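Local atomic coordinates of lactaldehyde dehydrogenase (Methanocaldococcus jannaschii, PDB entry 3PQA), a protein that oxidises lactaldehyde to lactate with NAD as the preferred coenzyme, a step in the biosynthesis of coenzyme F420. Residues B[18-23]-B[304-309]; B[115-118]-B[123-126]; B[207-210]-B[216-219]; B[286-291]-B[376-381]. One frame throughout, in Å; residues are numbered along the deposited sequence.

Overall arrangement
Interactions 2 and 3 are buried and belong to one sheet, where strand 122-138 lies next to strand 216-220. Interaction 2 is mostly backbone pairing in a hairpin that meets other subunits. Interaction 3 joins apolar side chains of a helix and a strand in the coenzyme-binding part, with no hydrogen bond. Interaction 4 belongs to the second large sheet; it has an apolar inner side and a salt bridge on its more exposed side. Interaction 1 is only partly buried and joins two loops through one tyrosine ring. The four contacts do not touch. Interactions 1 and 2 lie on opposite sides of the chain's centre, their nearest atoms about 45 Å apart.

Interaction 1 of 4, residues B[18-23]-B[304-309]; sequences NPYSLE and VGNPLD
Asn18 OD1 takes two backbone N-H groups and so holds the turn from which Tyr20 crosses to Asn306. The bond from Tyr20 N to Asn18 OD1 is 2.8 Å long and lies in the carbonyl plane. Ser21 N reaches the same Asn18 OD1 at 3.2 Å, from above that plane. The first bond closes an Asx turn, and the two together form an Asx motif at the tip of the hairpin of strands 14-17 and 24-28. Tyr20 has CG anti to its own N (chi1 -175°), which sends the ring across to the 304-309 loop. Asn306 CA sits over one face of the Tyr20 ring, 3.7 Å from the centroid, as a CH-pi contact. The Asn306 amide stacks on the ring, with the two planes 22° apart. Pro307 CD comes obliquely to Tyr20 CG at 3.8 Å. Asn306 is itself tied down: Leu308 N donates to Asn306 OD1 at 3.0 Å, a second Asx turn, within a type I turn. Water 1 accepts from Asn306 N at 2.9 Å and has a weak contact with Tyr20 OH. Pro316 packs on both Tyr20 and Pro307. With an alanine here the ring would be lost, which would probably leave a gap over Asn306 CA and Pro307 CD. No direct hydrogen bond crosses between the segments, so the contact rests on ring packing, with the polar groups mostly used to shape each loop.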
loop_
_atom_site.group_PDB
_atom_site.type_symbol
_atom_site.label_atom_id
_atom_site.label_comp_id
_atom_site.label_asym_id
_atom_site.label_seq_id
_atom_site.Cartn_x
_atom_site.Cartn_y
_atom_site.Cartn_z
ATOM N N ASN B 18 -42.329 -15.503 -13.672
ATOM C CA ASN B 18 -42.459 -15.067 -12.275
ATOM C C ASN B 18 -42.428 -16.329 -11.412
ATOM O O ASN B 18 -43.313 -17.173 -11.550
ATOM C CB ASN B 18 -43.781 -14.300 -12.111
ATOM C CG ASN B 18 -44.076 -13.882 -10.667
ATOM O OD1 ASN B 18 -43.708 -14.558 -9.705
ATOM N ND2 ASN B 18 -44.796 -12.774 -10.525
ATOM N N PRO B 19 -41.408 -16.487 -10.535
ATOM C CA PRO B 19 -41.304 -17.787 -9.854
ATOM C C PRO B 19 -42.379 -18.049 -8.794
ATOM O O PRO B 19 -42.520 -19.194 -8.349
ATOM C CB PRO B 19 -39.910 -17.755 -9.209
ATOM C CG PRO B 19 -39.580 -16.312 -9.087
ATOM C CD PRO B 19 -40.269 -15.599 -10.217
ATOM N N TYR B 20 -43.115 -17.007 -8.399
ATOM C CA TYR B 20 -44.176 -17.152 -7.405
ATOM C C TYR B 20 -45.494 -17.582 -8.049
ATOM O O TYR B 20 -46.157 -18.493 -7.559
ATOM C CB TYR B 20 -44.378 -15.874 -6.586
ATOM C CG TYR B 20 -45.398 -16.052 -5.478
ATOM C CD1 TYR B 20 -45.062 -16.728 -4.301
ATOM C CD2 TYR B 20 -46.703 -15.571 -5.612
ATOM C CE1 TYR B 20 -45.992 -16.906 -3.276
ATOM C CE2 TYR B 20 -47.649 -15.752 -4.592
ATOM C CZ TYR B 20 -47.277 -16.415 -3.425
ATOM O OH TYR B 20 -48.179 -16.609 -2.396
ATOM N N SER B 21 -45.862 -16.924 -9.144
ATOM C CA SER B 21 -47.129 -17.199 -9.829
ATOM C C SER B 21 -46.962 -18.208 -10.961
ATOM O O SER B 21 -47.940 -18.812 -11.416
ATOM C CB SER B 21 -47.726 -15.899 -10.373
ATOM O OG SER B 21 -46.943 -15.392 -11.445
ATOM N N LEU B 22 -45.721 -18.374 -11.416
ATOM C CA LEU B 22 -45.377 -19.231 -12.562
ATOM C C LEU B 22 -45.909 -18.698 -13.897
ATOM O O LEU B 22 -45.820 -19.369 -14.930
ATOM C CB LEU B 22 -45.758 -20.700 -12.305
ATOM C CG LEU B 22 -45.155 -21.273 -11.011
ATOM C CD1 LEU B 22 -45.622 -22.710 -10.788
ATOM C CD2 LEU B 22 -43.624 -21.181 -10.992
ATOM N N GLU B 23 -46.414 -17.469 -13.864
ATOM C CA GLU B 23 -46.845 -16.755 -15.060
ATOM C C GLU B 23 -45.654 -16.267 -15.873
ATOM O O GLU B 23 -44.604 -15.913 -15.311
ATOM C CB GLU B 23 -47.731 -15.567 -14.677
ATOM C CG GLU B 23 -49.029 -15.985 -13.995
ATOM C CD GLU B 23 -50.046 -14.869 -13.921
ATOM O OE1 GLU B 23 -49.700 -13.772 -13.436
ATOM O OE2 GLU B 23 -51.205 -15.092 -14.345
ATOM N N VAL B 304 -43.849 -16.863 4.937
ATOM C CA VAL B 304 -43.520 -17.479 3.671
ATOM C C VAL B 304 -44.638 -17.140 2.693
ATOM O O VAL B 304 -45.798 -17.427 2.953
ATOM C CB VAL B 304 -43.398 -19.012 3.842
ATOM C CG1 VAL B 304 -42.926 -19.675 2.551
ATOM C CG2 VAL B 304 -42.465 -19.344 5.014
ATOM N N GLY B 305 -44.302 -16.518 1.569
ATOM C CA GLY B 305 -45.347 -16.117 0.634
ATOM C C GLY B 305 -44.896 -15.219 -0.496
ATOM O O GLY B 305 -43.748 -15.302 -0.943
ATOM N N ASN B 306 -45.829 -14.383 -0.956
ATOM C CA ASN B 306 -45.657 -13.509 -2.113
ATOM C C ASN B 306 -44.562 -12.469 -1.856
ATOM O O ASN B 306 -44.670 -11.689 -0.909
ATOM C CB ASN B 306 -46.988 -12.815 -2.434
ATOM C CG ASN B 306 -46.999 -12.138 -3.799
ATOM O OD1 ASN B 306 -45.956 -11.744 -4.336
ATOM N ND2 ASN B 306 -48.190 -11.995 -4.367
ATOM N N PRO B 307 -43.507 -12.462 -2.699
ATOM C CA PRO B 307 -42.389 -11.532 -2.499
ATOM C C PRO B 307 -42.788 -10.062 -2.601
ATOM O O PRO B 307 -42.072 -9.204 -2.077
ATOM C CB PRO B 307 -41.395 -11.898 -3.610
ATOM C CG PRO B 307 -41.989 -12.943 -4.418
ATOM C CD PRO B 307 -43.255 -13.425 -3.786
ATOM N N LEU B 308 -43.923 -9.776 -3.250
ATOM C CA LEU B 308 -44.417 -8.392 -3.349
ATOM C C LEU B 308 -45.028 -7.864 -2.051
ATOM O O LEU B 308 -45.173 -6.652 -1.881
ATOM C CB LEU B 308 -45.414 -8.239 -4.505
ATOM C CG LEU B 308 -44.834 -8.047 -5.909
ATOM C CD1 LEU B 308 -45.946 -8.057 -6.943
ATOM C CD2 LEU B 308 -43.993 -6.754 -6.015
ATOM N N ASP B 309 -45.397 -8.777 -1.148
ATOM C CA ASP B 309 -45.964 -8.405 0.152
ATOM C C ASP B 309 -44.856 -7.887 1.055
ATOM O O ASP B 309 -43.824 -8.546 1.233
ATOM C CB ASP B 309 -46.672 -9.601 0.797
ATOM C CG ASP B 309 -47.631 -9.205 1.923
ATOM O OD1 ASP B 309 -47.310 -8.313 2.740
ATOM O OD2 ASP B 309 -48.718 -9.823 2.007
HETATM O O HOH W 1 -48.398 -14.612 0.456
#

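Interaction 2 of 4, residues B[115-118]-B[123-126]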
loop_
_atom_site.group_PDB
_atom_site.type_symbol
_atom_site.label_atom_id
_atom_site.label_comp_id
_atom_site.label_asym_id
_atom_site.label_seq_id
_atom_site.Cartn_x
_atom_site.Cartn_y
_atom_site.Cartn_z
ATOM N N GLU B 115 2.652 2.076 -8.408
ATOM C CA GLU B 115 3.850 2.177 -7.562
ATOM C C GLU B 115 5.109 2.549 -8.327
ATOM O O GLU B 115 5.187 2.387 -9.555
ATOM C CB GLU B 115 4.090 0.857 -6.828
ATOM C CG GLU B 115 4.362 -0.322 -7.780
ATOM C CD GLU B 115 4.610 -1.644 -7.063
ATOM O OE1 GLU B 115 4.920 -1.642 -5.839
ATOM O OE2 GLU B 115 4.486 -2.699 -7.739
ATOM N N VAL B 116 6.089 3.054 -7.582
ATOM C CA VAL B 116 7.431 3.330 -8.083
ATOM C C VAL B 116 8.409 2.435 -7.312
ATOM O O VAL B 116 8.306 2.319 -6.084
ATOM C CB VAL B 116 7.814 4.808 -7.846
ATOM C CG1 VAL B 116 9.228 5.102 -8.347
ATOM C CG2 VAL B 116 6.784 5.746 -8.483
ATOM N N ILE B 117 9.304 1.764 -8.031
ATOM C CA ILE B 117 10.287 0.872 -7.400
ATOM C C ILE B 117 11.680 1.508 -7.435
ATOM O O ILE B 117 12.118 1.975 -8.491
ATOM C CB ILE B 117 10.320 -0.509 -8.085
ATOM C CG1 ILE B 117 8.886 -1.057 -8.199
ATOM C CG2 ILE B 117 11.335 -1.465 -7.382
ATOM C CD1 ILE B 117 8.736 -2.489 -8.061
ATOM N N PRO B 118 12.392 1.514 -6.289
ATOM C CA PRO B 118 13.710 2.143 -6.241
ATOM C C PRO B 118 14.669 1.528 -7.231
ATOM O O PRO B 118 14.641 0.305 -7.460
ATOM C CB PRO B 118 14.194 1.852 -4.813
ATOM C CG PRO B 118 12.957 1.663 -4.038
ATOM C CD PRO B 118 12.036 0.924 -4.984
ATOM N N LEU B 123 14.126 5.206 -13.334
ATOM C CA LEU B 123 12.786 5.390 -12.774
ATOM C C LEU B 123 11.948 4.191 -13.194
ATOM O O LEU B 123 11.726 3.973 -14.380
ATOM C CB LEU B 123 12.141 6.695 -13.282
ATOM C CG LEU B 123 10.711 7.016 -12.819
ATOM C CD1 LEU B 123 10.624 7.154 -11.301
ATOM C CD2 LEU B 123 10.197 8.271 -13.518
ATOM N N ILE B 124 11.533 3.385 -12.227
ATOM C CA ILE B 124 10.698 2.216 -12.505
ATOM C C ILE B 124 9.315 2.401 -11.912
ATOM O O ILE B 124 9.170 2.581 -10.704
ATOM C CB ILE B 124 11.331 0.897 -11.989
ATOM C CG1 ILE B 124 12.718 0.685 -12.625
ATOM C CG2 ILE B 124 10.367 -0.269 -12.243
ATOM C CD1 ILE B 124 13.477 -0.550 -12.158
ATOM N N PHE B 125 8.280 2.374 -12.751
ATOM C CA PHE B 125 6.937 2.532 -12.219
ATOM C C PHE B 125 5.936 1.639 -12.944
ATOM O O PHE B 125 6.220 1.144 -14.032
ATOM C CB PHE B 125 6.497 4.012 -12.210
ATOM C CG PHE B 125 6.319 4.612 -13.577
ATOM C CD1 PHE B 125 7.418 5.077 -14.308
ATOM C CD2 PHE B 125 5.046 4.724 -14.128
ATOM C CE1 PHE B 125 7.249 5.629 -15.585
ATOM C CE2 PHE B 125 4.869 5.279 -15.395
ATOM C CZ PHE B 125 5.971 5.735 -16.121
ATOM N N THR B 126 4.782 1.441 -12.332
ATOM C CA THR B 126 3.754 0.573 -12.910
ATOM C C THR B 126 2.580 1.383 -13.446
ATOM O O THR B 126 2.375 2.531 -13.071
ATOM C CB THR B 126 3.228 -0.452 -11.884
ATOM O OG1 THR B 126 2.639 0.234 -10.756
ATOM C CG2 THR B 126 4.357 -1.351 -11.397
HETATM O O HOH W 2 12.704 4.263 -9.631
#
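Glu115 and Thr126 form the tight end of this contact. Glu115 N donates to Thr126 OG1 at 3.0 Å in a nearly straight bond (177°). Thr126 OG1 stands between its own N and carbonyl carbon (chi1 60°), which turns the oxygen to accept from Glu115 N. Thr126 N answers with a 3.0 Å bond to Glu115 O. Glu115 CG passes at a slant, 3.5 Å from Thr126 OG1. Next comes the non-hydrogen-bonded pair Val116 and Phe125, whose CA atoms are 4.2 Å apart. On their face of the sheet Val116 CG1 meets Leu123 CD1 at 3.9 Å, and Val116 CG2 faces Phe125 CB. The other end is looser. Ile117 N still donates to Ile124 O at 2.8 Å, but the return link runs through a water. Water 2 donates to Ile117 O at 2.6 Å and accepts from Ile124 N. Ile117 CB and Ile124 CG2 touch only lightly on the opposite face. The carboxylate of Glu115 turns to other chains: Tyr449 of the third subunit bonds to OE2, and Arg113 of the second subunit forms a salt bridge with OE1. The strand holding Glu115 and Val116 also pairs with a strand of that second subunit. This is an antiparallel beta hairpin, consistent with the oligomerisation arm of aldehyde dehydrogenases, and here in contact with two other subunits of the homotetramer.

Interaction 3 of 4, residues B[207-210]-B[216-219]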
loop_
_atom_site.group_PDB
_atom_site.type_symbol
_atom_site.label_atom_id
_atom_site.label_comp_id
_atom_site.label_asym_id
_atom_site.label_seq_id
_atom_site.Cartn_x
_atom_site.Cartn_y
_atom_site.Cartn_z
ATOM N N GLU B 207 -20.377 -19.277 -25.757
ATOM C CA GLU B 207 -19.630 -18.540 -26.773
ATOM C C GLU B 207 -18.707 -17.483 -26.149
ATOM O O GLU B 207 -17.595 -17.305 -26.612
ATOM C CB GLU B 207 -20.554 -17.916 -27.840
ATOM C CG GLU B 207 -19.800 -17.240 -28.994
ATOM C CD GLU B 207 -18.806 -18.169 -29.692
ATOM O OE1 GLU B 207 -19.080 -19.381 -29.797
ATOM O OE2 GLU B 207 -17.753 -17.687 -30.151
ATOM N N ILE B 208 -19.162 -16.814 -25.091
ATOM C CA ILE B 208 -18.337 -15.825 -24.401
ATOM C C ILE B 208 -17.094 -16.483 -23.786
ATOM O O ILE B 208 -15.986 -15.943 -23.868
ATOM C CB ILE B 208 -19.140 -15.076 -23.309
ATOM C CG1 ILE B 208 -20.208 -14.185 -23.964
ATOM C CG2 ILE B 208 -18.206 -14.250 -22.414
ATOM C CD1 ILE B 208 -21.119 -13.456 -22.972
ATOM N N VAL B 209 -17.290 -17.665 -23.210
ATOM C CA VAL B 209 -16.208 -18.427 -22.577
ATOM C C VAL B 209 -15.178 -18.914 -23.584
ATOM O O VAL B 209 -13.973 -18.791 -23.349
ATOM C CB VAL B 209 -16.768 -19.623 -21.764
ATOM C CG1 VAL B 209 -15.661 -20.537 -21.270
ATOM C CG2 VAL B 209 -17.591 -19.125 -20.585
ATOM N N VAL B 210 -15.648 -19.454 -24.711
ATOM C CA VAL B 210 -14.762 -20.078 -25.706
ATOM C C VAL B 210 -14.158 -19.115 -26.739
ATOM O O VAL B 210 -13.085 -19.394 -27.285
ATOM C CB VAL B 210 -15.440 -21.283 -26.448
ATOM C CG1 VAL B 210 -15.909 -22.342 -25.449
ATOM C CG2 VAL B 210 -16.591 -20.824 -27.368
ATOM N N MET B 216 -10.915 -12.050 -20.855
ATOM C CA MET B 216 -11.117 -12.419 -19.457
ATOM C C MET B 216 -12.544 -12.876 -19.250
ATOM O O MET B 216 -13.471 -12.308 -19.836
ATOM C CB MET B 216 -10.791 -11.242 -18.533
ATOM C CG MET B 216 -11.254 -11.433 -17.099
ATOM S SD MET B 216 -10.431 -10.343 -15.956
ATOM C CE MET B 216 -11.208 -10.926 -14.421
ATOM N N ILE B 217 -12.709 -13.906 -18.424
ATOM C CA ILE B 217 -14.029 -14.385 -18.019
ATOM C C ILE B 217 -14.179 -14.135 -16.533
ATOM O O ILE B 217 -13.293 -14.467 -15.739
ATOM C CB ILE B 217 -14.234 -15.906 -18.315
ATOM C CG1 ILE B 217 -14.066 -16.205 -19.802
ATOM C CG2 ILE B 217 -15.597 -16.407 -17.786
ATOM C CD1 ILE B 217 -14.973 -15.395 -20.696
ATOM N N SER B 218 -15.293 -13.504 -16.175
ATOM C CA SER B 218 -15.681 -13.341 -14.793
ATOM C C SER B 218 -17.078 -13.917 -14.661
ATOM O O SER B 218 -18.051 -13.350 -15.191
ATOM C CB SER B 218 -15.692 -11.875 -14.405
ATOM O OG SER B 218 -16.002 -11.724 -13.034
ATOM N N PHE B 219 -17.156 -15.036 -13.946
ATOM C CA PHE B 219 -18.384 -15.828 -13.830
ATOM C C PHE B 219 -18.761 -15.967 -12.372
ATOM O O PHE B 219 -17.895 -16.260 -11.532
ATOM C CB PHE B 219 -18.170 -17.231 -14.414
ATOM C CG PHE B 219 -19.285 -18.198 -14.105
ATOM C CD1 PHE B 219 -20.427 -18.230 -14.898
ATOM C CD2 PHE B 219 -19.193 -19.081 -13.025
ATOM C CE1 PHE B 219 -21.468 -19.121 -14.631
ATOM C CE2 PHE B 219 -20.234 -19.981 -12.750
ATOM C CZ PHE B 219 -21.375 -19.990 -13.552
#
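Ile217 is the strand residue that carries this contact, and it meets Ile208 and Val209 on the helix. Its bond from CA to CB is directed toward the helix, and at CB the side chain divides. The shorter branch, Ile217 CG2, comes to 4.4 Å from Val209 CG2, a light methyl-to-methyl contact. The longer branch runs through Ile217 CG1, which lies 4.2 Å from Val209 CA. Both torsions are near -60° (chi1 -59°, chi2 -56°), and the second one bends the chain back instead of extending it. This places the tip methyl against the helix backbone. Ile217 CD1 is 3.4 Å from Ile208 O and 3.8 Å from Val209 CA. The same Ile217 CD1 meets Ile208 CG2 at 3.8 Å, where the two isoleucines lie at an oblique angle. The tip methyl thus rests on Ile208 CG2, Ile208 O and Val209 CA, while Val209 CG2 faces the shorter branch.

Helix 201-210 joins strands 194-196 and 216-220, which run parallel in one sheet, so the unit is a beta-alpha-beta crossover of the Rossmann-like coenzyme domain. Val209 also packs on Ile137 of strand 122-138 and on Ile229 of helix 223-232. Its side chain is about 7 Å at nearest from that of Val225, which probably contributes to the NAD site, as in related enzymes. No hydrogen bond links the two segments. Between them the contact is therefore one of shape and buried apolar carbon, with a carbonyl oxygen touched by a methyl group.

Interaction 4 of 4, residues B[286-291]-B[376-381]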
loop_
_atom_site.group_PDB
_atom_site.type_symbol
_atom_site.label_atom_id
_atom_site.label_comp_id
_atom_site.label_asym_id
_atom_site.label_seq_id
_atom_site.Cartn_x
_atom_site.Cartn_y
_atom_site.Cartn_z
ATOM N N SER B 286 -23.269 -30.052 24.200
ATOM C CA SER B 286 -23.703 -29.567 25.503
ATOM C C SER B 286 -24.829 -28.529 25.390
ATOM O O SER B 286 -25.613 -28.365 26.326
ATOM C CB SER B 286 -22.516 -29.018 26.316
ATOM O OG SER B 286 -22.269 -27.650 26.021
ATOM N N ILE B 287 -24.929 -27.857 24.242
ATOM C CA ILE B 287 -25.936 -26.803 24.079
ATOM C C ILE B 287 -26.910 -27.060 22.916
ATOM O O ILE B 287 -27.732 -26.192 22.595
ATOM C CB ILE B 287 -25.292 -25.394 23.901
ATOM C CG1 ILE B 287 -24.312 -25.381 22.726
ATOM C CG2 ILE B 287 -24.628 -24.917 25.203
ATOM C CD1 ILE B 287 -24.141 -23.996 22.106
ATOM N N ALA B 288 -26.805 -28.245 22.312
ATOM C CA ALA B 288 -27.503 -28.560 21.066
ATOM C C ALA B 288 -29.024 -28.507 21.208
ATOM O O ALA B 288 -29.708 -27.920 20.367
ATOM C CB ALA B 288 -27.059 -29.908 20.529
ATOM N N ASP B 289 -29.553 -29.114 22.268
ATOM C CA ASP B 289 -30.999 -29.080 22.497
ATOM C C ASP B 289 -31.549 -27.663 22.642
ATOM O O ASP B 289 -32.587 -27.348 22.058
ATOM C CB ASP B 289 -31.404 -29.916 23.721
ATOM C CG ASP B 289 -31.103 -31.393 23.553
ATOM O OD1 ASP B 289 -31.154 -31.916 22.421
ATOM O OD2 ASP B 289 -30.842 -32.043 24.585
ATOM N N LYS B 290 -30.880 -26.824 23.433
ATOM C CA LYS B 290 -31.353 -25.465 23.649
ATOM C C LYS B 290 -31.263 -24.665 22.363
ATOM O O LYS B 290 -32.189 -23.928 22.023
ATOM C CB LYS B 290 -30.550 -24.763 24.733
ATOM C CG LYS B 290 -30.768 -25.301 26.124
ATOM C CD LYS B 290 -30.012 -24.433 27.140
ATOM C CE LYS B 290 -28.522 -24.316 26.782
ATOM N NZ LYS B 290 -28.073 -22.905 26.871
ATOM N N PHE B 291 -30.151 -24.820 21.648
ATOM C CA PHE B 291 -29.984 -24.092 20.400
ATOM C C PHE B 291 -31.033 -24.508 19.378
ATOM O O PHE B 291 -31.655 -23.658 18.761
ATOM C CB PHE B 291 -28.603 -24.280 19.788
ATOM C CG PHE B 291 -28.489 -23.659 18.427
ATOM C CD1 PHE B 291 -28.214 -22.306 18.296
ATOM C CD2 PHE B 291 -28.722 -24.418 17.283
ATOM C CE1 PHE B 291 -28.143 -21.715 17.033
ATOM C CE2 PHE B 291 -28.653 -23.849 16.011
ATOM C CZ PHE B 291 -28.367 -22.499 15.880
ATOM N N ILE B 376 -28.435 -29.640 10.936
ATOM C CA ILE B 376 -27.770 -29.310 12.188
ATOM C C ILE B 376 -27.118 -30.592 12.685
ATOM O O ILE B 376 -27.777 -31.636 12.735
ATOM C CB ILE B 376 -28.770 -28.795 13.250
ATOM C CG1 ILE B 376 -29.426 -27.484 12.773
ATOM C CG2 ILE B 376 -28.058 -28.605 14.608
ATOM C CD1 ILE B 376 -30.595 -27.011 13.612
ATOM N N ILE B 377 -25.834 -30.514 13.034
ATOM C CA ILE B 377 -25.081 -31.668 13.493
ATOM C C ILE B 377 -24.553 -31.369 14.877
ATOM O O ILE B 377 -23.819 -30.393 15.066
ATOM C CB ILE B 377 -23.879 -31.987 12.568
ATOM C CG1 ILE B 377 -24.332 -32.223 11.123
ATOM C CG2 ILE B 377 -23.050 -33.159 13.129
ATOM C CD1 ILE B 377 -24.474 -30.929 10.293
ATOM N N ARG B 378 -24.928 -32.185 15.860
ATOM C CA ARG B 378 -24.381 -31.983 17.201
ATOM C C ARG B 378 -23.077 -32.766 17.325
ATOM O O ARG B 378 -22.983 -33.914 16.880
ATOM C CB ARG B 378 -25.390 -32.339 18.310
ATOM C CG ARG B 378 -25.521 -33.818 18.639
ATOM C CD ARG B 378 -26.514 -34.017 19.775
ATOM N NE ARG B 378 -27.863 -33.603 19.391
ATOM C CZ ARG B 378 -28.800 -33.180 20.237
ATOM N NH1 ARG B 378 -29.996 -32.823 19.778
ATOM N NH2 ARG B 378 -28.544 -33.104 21.541
ATOM N N THR B 379 -22.055 -32.132 17.883
ATOM C CA THR B 379 -20.754 -32.760 17.956
ATOM C C THR B 379 -19.901 -32.178 19.076
ATOM O O THR B 379 -20.327 -31.257 19.767
ATOM C CB THR B 379 -20.008 -32.657 16.594
ATOM O OG1 THR B 379 -18.820 -33.447 16.653
ATOM C CG2 THR B 379 -19.654 -31.224 16.279
ATOM N N ASN B 380 -18.700 -32.715 19.257
ATOM C CA ASN B 380 -17.762 -32.107 20.183
ATOM C C ASN B 380 -16.842 -31.104 19.494
ATOM O O ASN B 380 -16.632 -31.159 18.284
ATOM C CB ASN B 380 -16.965 -33.171 20.928
ATOM C CG ASN B 380 -17.801 -33.883 21.963
ATOM O OD1 ASN B 380 -18.418 -33.248 22.828
ATOM N ND2 ASN B 380 -17.831 -35.208 21.888
ATOM N N GLU B 381 -16.285 -30.196 20.276
ATOM C CA GLU B 381 -15.500 -29.109 19.704
ATOM C C GLU B 381 -14.376 -29.604 18.787
ATOM O O GLU B 381 -14.173 -29.065 17.691
ATOM C CB GLU B 381 -14.928 -28.245 20.813
ATOM C CG GLU B 381 -14.276 -26.998 20.299
ATOM C CD GLU B 381 -13.898 -26.079 21.415
ATOM O OE1 GLU B 381 -14.766 -25.776 22.275
ATOM O OE2 GLU B 381 -12.738 -25.660 21.404
#
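Arg378 CG stands between its own N and carbonyl carbon (chi1 81°), and a bend at chi3 (64°) brings the guanidinium to Asp289 at the start of the helix. Asp289 CG is anti to its carbonyl carbon, and OD1 is thus presented to the arginine. The grip is end-on but uses one oxygen. Arg378 NH1 and Arg378 NH2 each donate to Asp289 OD1 at 3.0 Å, in a salt bridge. The oxygen lies almost in the guanidinium plane, while the carboxylate is turned 59° from it. NH1 arrives nearly along the C-O axis, and NH2 comes from above the carboxylate plane. Ala288 CB packs over one face of the guanidinium, 3.7 Å from Arg378 NH2. Ala288 CB also lies 3.7 Å from Arg378 CB. Arg378 NE is used as well, in a salt bridge to Glu357, so the arginine answers two acids. A leucine in its place would probably leave Asp289 and Glu357 without this positive partner and take the flat group off the Ala288 methyl.

Deeper in, Ile376 CD1 meets the edge of the Phe291 ring, 4.4 Å from Phe291 CE2. Strand 373-379 runs parallel to both of its neighbours, 278-284 and 350-357. Helix 288-300 packs on this sheet through Ala288 and Phe291, which also touch Val283 and Ile281 of strand 278-284. Val260 and Leu263 of helix 256-268 also pack on Phe291.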